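Local coordinates for protein metal-dependent hydrolase (Lactobacillus plantarum, PDB 2F6K) that probably catalyses the metal-dependent decarboxylation of 2-amino-3-carboxymuconate 6-semialdehyde, as a manganese-binding member of the amidohydrolase superfamily, at residues A[95-100]-A[106-111]; A[183-188]-A[215-220]. All coordinates share one frame; numbering follows the deposited sequence.

Contact 1: A[95-100]-A[106-111]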
# COMPACT_ATOMS: atom_id res chain seq x y z
N ALA A 95 -10.38 0.07 29.72
CA ALA A 95 -9.41 -0.98 29.46
C ALA A 95 -9.06 -1.13 27.98
O ALA A 95 -9.91 -0.90 27.11
CB ALA A 95 -9.93 -2.30 30.00
N SER A 96 -7.82 -1.50 27.70
CA SER A 96 -7.39 -1.74 26.33
C SER A 96 -7.63 -3.22 26.05
O SER A 96 -7.77 -4.01 26.99
CB SER A 96 -5.90 -1.41 26.15
OG SER A 96 -5.68 -0.01 26.23
N LEU A 97 -7.68 -3.60 24.78
CA LEU A 97 -7.94 -4.99 24.41
C LEU A 97 -6.82 -5.54 23.54
O LEU A 97 -6.31 -4.86 22.65
CB LEU A 97 -9.27 -5.10 23.68
CG LEU A 97 -10.52 -4.57 24.39
CD1 LEU A 97 -11.74 -4.80 23.52
CD2 LEU A 97 -10.69 -5.27 25.73
N PRO A 98 -6.44 -6.81 23.77
CA PRO A 98 -5.38 -7.47 23.00
C PRO A 98 -5.79 -7.79 21.56
O PRO A 98 -5.55 -8.89 21.07
CB PRO A 98 -5.09 -8.71 23.83
CG PRO A 98 -6.44 -9.07 24.34
CD PRO A 98 -7.00 -7.73 24.77
N ILE A 99 -6.42 -6.83 20.90
CA ILE A 99 -6.82 -7.00 19.51
C ILE A 99 -5.51 -7.14 18.74
O ILE A 99 -4.50 -6.53 19.12
CB ILE A 99 -7.60 -5.77 19.02
CG1 ILE A 99 -9.00 -5.79 19.66
CG2 ILE A 99 -7.66 -5.74 17.50
CD1 ILE A 99 -9.86 -4.57 19.33
N PRO A 100 -5.49 -7.91 17.63
CA PRO A 100 -6.52 -8.69 16.93
C PRO A 100 -6.76 -10.12 17.40
O PRO A 100 -7.26 -10.93 16.63
CB PRO A 100 -6.00 -8.70 15.51
CG PRO A 100 -4.53 -8.98 15.75
CD PRO A 100 -4.21 -8.00 16.90
N VAL A 106 -11.76 -11.29 24.20
CA VAL A 106 -13.02 -11.66 24.84
C VAL A 106 -12.75 -11.84 26.33
O VAL A 106 -13.54 -11.44 27.19
CB VAL A 106 -13.58 -12.99 24.26
CG1 VAL A 106 -14.60 -13.61 25.20
CG2 VAL A 106 -14.22 -12.74 22.91
N LYS A 107 -11.61 -12.45 26.62
CA LYS A 107 -11.19 -12.71 27.98
C LYS A 107 -10.89 -11.40 28.73
O LYS A 107 -11.26 -11.25 29.89
CB LYS A 107 -9.95 -13.62 27.96
CG LYS A 107 -9.40 -14.02 29.32
CD LYS A 107 -8.01 -13.41 29.52
CE LYS A 107 -7.13 -14.26 30.42
NZ LYS A 107 -5.67 -14.06 30.12
N THR A 108 -10.23 -10.46 28.05
CA THR A 108 -9.89 -9.18 28.67
C THR A 108 -11.13 -8.35 28.98
O THR A 108 -11.18 -7.64 29.99
CB THR A 108 -8.95 -8.35 27.78
OG1 THR A 108 -7.72 -9.07 27.60
CG2 THR A 108 -8.64 -7.01 28.43
N VAL A 109 -12.13 -8.43 28.10
CA VAL A 109 -13.38 -7.70 28.30
C VAL A 109 -14.09 -8.19 29.57
O VAL A 109 -14.44 -7.38 30.43
CB VAL A 109 -14.34 -7.88 27.09
CG1 VAL A 109 -15.68 -7.21 27.38
CG2 VAL A 109 -13.71 -7.28 25.84
N GLN A 110 -14.30 -9.49 29.69
CA GLN A 110 -14.97 -10.07 30.85
C GLN A 110 -14.25 -9.70 32.13
O GLN A 110 -14.86 -9.22 33.09
CB GLN A 110 -15.02 -11.60 30.73
CG GLN A 110 -15.61 -12.10 29.42
CD GLN A 110 -15.52 -13.61 29.26
OE1 GLN A 110 -14.47 -14.21 29.50
NE2 GLN A 110 -16.61 -14.22 28.85
N GLN A 111 -12.95 -9.92 32.15
CA GLN A 111 -12.16 -9.63 33.32
C GLN A 111 -12.14 -8.14 33.69
O GLN A 111 -12.40 -7.77 34.83
CB GLN A 111 -10.73 -10.12 33.08
CG GLN A 111 -9.82 -9.99 34.26
CD GLN A 111 -8.37 -10.20 33.87
OE1 GLN A 111 -8.05 -11.10 33.07
NE2 GLN A 111 -7.49 -9.38 34.42
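Leu97 and Thr108 bring the loop and the helix closest, their CA atoms 6.3 Å apart, and no hydrogen bond crosses the interface. Thr108 points its side chain at the loop and splits the contact between its two branches. Its CG2, anti to the backbone N, lies 3.8 Å from Leu97 CD2 and also meets the carbonyl oxygen of Ser96, while OG1 meets the CD end of the proline ring, 3.2 Å from Pro98 CD. A weak bond from OG1 to Asp104 O, one turn back, gives the hydroxyl a polar partner, so threonine can serve both sides. With an alanine here, CB would stay near Pro98, but losing CG2 and OG1 would probably open a gap beside Leu97 CD2 and leave Asp104 O without this bond. This is the turn of a beta-alpha unit in the TIM barrel: strand 91-95 ends, the chain reverses, and helix 102-114 packs back against the loop that led into it. Pro98 centres an inverse gamma turn, whose negative phi (-71°) a proline ring readily supplies; the bond closing it, Ile99 N to Leu97 O, is weak. Leu97 turns both methyls to Val109 CG2, CD2 at 3.6 Å, and Val140 of helix 138-145 also touches this buried leucine.

Contact 2: A[183-188]-A[215-220]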
# COMPACT_ATOMS: atom_id res chain seq x y z
N THR A 183 -13.40 4.03 9.75
CA THR A 183 -13.88 3.06 10.73
C THR A 183 -15.38 3.16 11.00
O THR A 183 -16.05 2.14 11.11
CB THR A 183 -13.10 3.18 12.05
OG1 THR A 183 -11.71 2.97 11.81
CG2 THR A 183 -13.59 2.13 13.05
N PHE A 184 -15.89 4.38 11.13
CA PHE A 184 -17.32 4.57 11.38
C PHE A 184 -18.15 3.96 10.26
O PHE A 184 -19.15 3.27 10.50
CB PHE A 184 -17.65 6.06 11.47
CG PHE A 184 -19.12 6.35 11.66
CD1 PHE A 184 -19.73 6.13 12.89
CD2 PHE A 184 -19.87 6.87 10.62
CE1 PHE A 184 -21.07 6.43 13.08
CE2 PHE A 184 -21.23 7.17 10.80
CZ PHE A 184 -21.82 6.95 12.04
N ILE A 185 -17.75 4.22 9.02
CA ILE A 185 -18.47 3.70 7.89
C ILE A 185 -18.35 2.18 7.85
O ILE A 185 -19.30 1.47 7.49
CB ILE A 185 -17.93 4.33 6.59
CG1 ILE A 185 -18.08 5.85 6.68
CG2 ILE A 185 -18.67 3.77 5.38
CD1 ILE A 185 -17.62 6.62 5.46
N ASN A 186 -17.19 1.67 8.25
CA ASN A 186 -16.97 0.23 8.25
C ASN A 186 -18.00 -0.38 9.19
O ASN A 186 -18.59 -1.43 8.92
CB ASN A 186 -15.56 -0.07 8.75
CG ASN A 186 -15.14 -1.50 8.49
OD1 ASN A 186 -14.86 -2.26 9.41
ND2 ASN A 186 -15.09 -1.88 7.22
N MSE A 187 -18.23 0.31 10.31
CA MSE A 187 -19.19 -0.15 11.30
C MSE A 187 -20.61 -0.09 10.73
O MSE A 187 -21.47 -0.90 11.09
CB MSE A 187 -19.03 0.70 12.55
CG MSE A 187 -17.68 0.51 13.21
SE MSE A 187 -17.35 1.70 14.69
CE MSE A 187 -18.21 0.73 16.14
N LEU A 188 -20.86 0.86 9.84
CA LEU A 188 -22.17 0.95 9.23
C LEU A 188 -22.34 -0.29 8.36
O LEU A 188 -23.33 -1.01 8.46
CB LEU A 188 -22.28 2.20 8.36
CG LEU A 188 -22.28 3.55 9.08
CD1 LEU A 188 -22.41 4.68 8.06
CD2 LEU A 188 -23.42 3.58 10.09
N ASP A 215 -23.94 13.23 4.77
CA ASP A 215 -24.88 13.62 3.74
C ASP A 215 -24.54 13.05 2.38
O ASP A 215 -25.42 12.89 1.53
CB ASP A 215 -24.95 15.14 3.67
CG ASP A 215 -25.48 15.74 4.94
OD1 ASP A 215 -24.97 16.80 5.37
OD2 ASP A 215 -26.43 15.16 5.53
N ARG A 216 -23.28 12.73 2.19
CA ARG A 216 -22.82 12.19 0.91
C ARG A 216 -23.09 10.70 0.79
O ARG A 216 -23.41 10.20 -0.29
CB ARG A 216 -21.33 12.47 0.75
CG ARG A 216 -20.78 12.29 -0.65
CD ARG A 216 -19.27 12.53 -0.64
NE ARG A 216 -18.66 12.34 -1.95
CZ ARG A 216 -18.85 13.13 -3.00
NH1 ARG A 216 -19.64 14.19 -2.88
NH2 ARG A 216 -18.26 12.87 -4.16
N ILE A 217 -22.95 9.98 1.90
CA ILE A 217 -23.15 8.53 1.89
C ILE A 217 -24.55 8.10 2.34
O ILE A 217 -24.92 6.94 2.19
CB ILE A 217 -22.12 7.84 2.79
CG1 ILE A 217 -22.41 8.19 4.26
CG2 ILE A 217 -20.73 8.29 2.40
CD1 ILE A 217 -21.48 7.51 5.25
N ALA A 218 -25.30 9.05 2.88
CA ALA A 218 -26.65 8.75 3.37
C ALA A 218 -27.43 7.82 2.45
O ALA A 218 -27.96 6.80 2.90
CB ALA A 218 -27.42 10.06 3.59
N GLN A 219 -27.49 8.16 1.17
CA GLN A 219 -28.22 7.36 0.20
C GLN A 219 -27.70 5.93 0.07
O GLN A 219 -28.47 4.98 0.17
CB GLN A 219 -28.16 8.04 -1.16
CG GLN A 219 -29.52 8.40 -1.74
CD GLN A 219 -29.39 9.25 -2.99
OE1 GLN A 219 -28.72 8.86 -3.95
NE2 GLN A 219 -30.05 10.41 -2.99
N TYR A 220 -26.40 5.80 -0.17
CA TYR A 220 -25.78 4.49 -0.33
C TYR A 220 -25.98 3.65 0.92
O TYR A 220 -26.35 2.48 0.84
CB TYR A 220 -24.28 4.66 -0.61
CG TYR A 220 -23.54 3.36 -0.88
CD1 TYR A 220 -23.56 2.77 -2.14
CD2 TYR A 220 -22.80 2.74 0.13
CE1 TYR A 220 -22.85 1.59 -2.40
CE2 TYR A 220 -22.09 1.56 -0.11
CZ TYR A 220 -22.12 0.99 -1.37
OH TYR A 220 -21.40 -0.17 -1.60
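Ile217 meets Ile185 and Leu188 through a single methyl. Its CD1 lies 4.0 Å from Ile185 CD1 and equally near CG1 of the same residue, the two isoleucines reaching toward each other tip to tip. Leu188, one turn further along its helix, comes in at about a right angle and sets its CD1 4.1 Å from Ile217 CD1. The torsions account for this reach: Ile217 holds CG1 between its backbone N and carbonyl carbon (chi1 68°), and the extended second torsion (177°) carries CD1 outward to the other helix. Long branched side chains suit the place because the backbones stand well apart, with 9.0 Å between Ile185 CA and Ile217 CA. The buried area is correspondingly small, 103 Å². Around this apolar meeting, Phe184 leans on Leu210 and Asp214, Leu188 also touches Tyr225 of helix 210-225 and Phe193 of helix 192-195, and Asp166 of the third subunit packs on Ile185. The same subunit also bonds to helix 210-225: its Arg247 forms a salt bridge with Asp215, and its Pro172 O accepts a hydrogen bond from Arg216 NE. Helix 171-189 follows strand 150-154 and helix 210-225 follows strand 200-203, so this is a pairing between helices that follow neighbouring strands, in the outer layer of a (beta/alpha)8 barrel.

How the contacts relate
Contact 1 and contact 2 follow one another along the chain and do not touch: their centres are 27 Å apart and their nearest atoms about 10 Å. Both belong to the same barrel, but contact 1 folds a loop onto the helix it leads into, whereas contact 2 joins two helices that follow different strands. In contact 1 the side chain of Ser96 is about 12 Å from the manganese held by His7, His9, His154 and Asp266, too far to coordinate it. Contact 2 is related to that site through the chain, since His154 ends the strand preceding helix 171-189. Both border other subunits, contact 1 through Pro100 on Val136 of the second and contact 2 more extensively on the third.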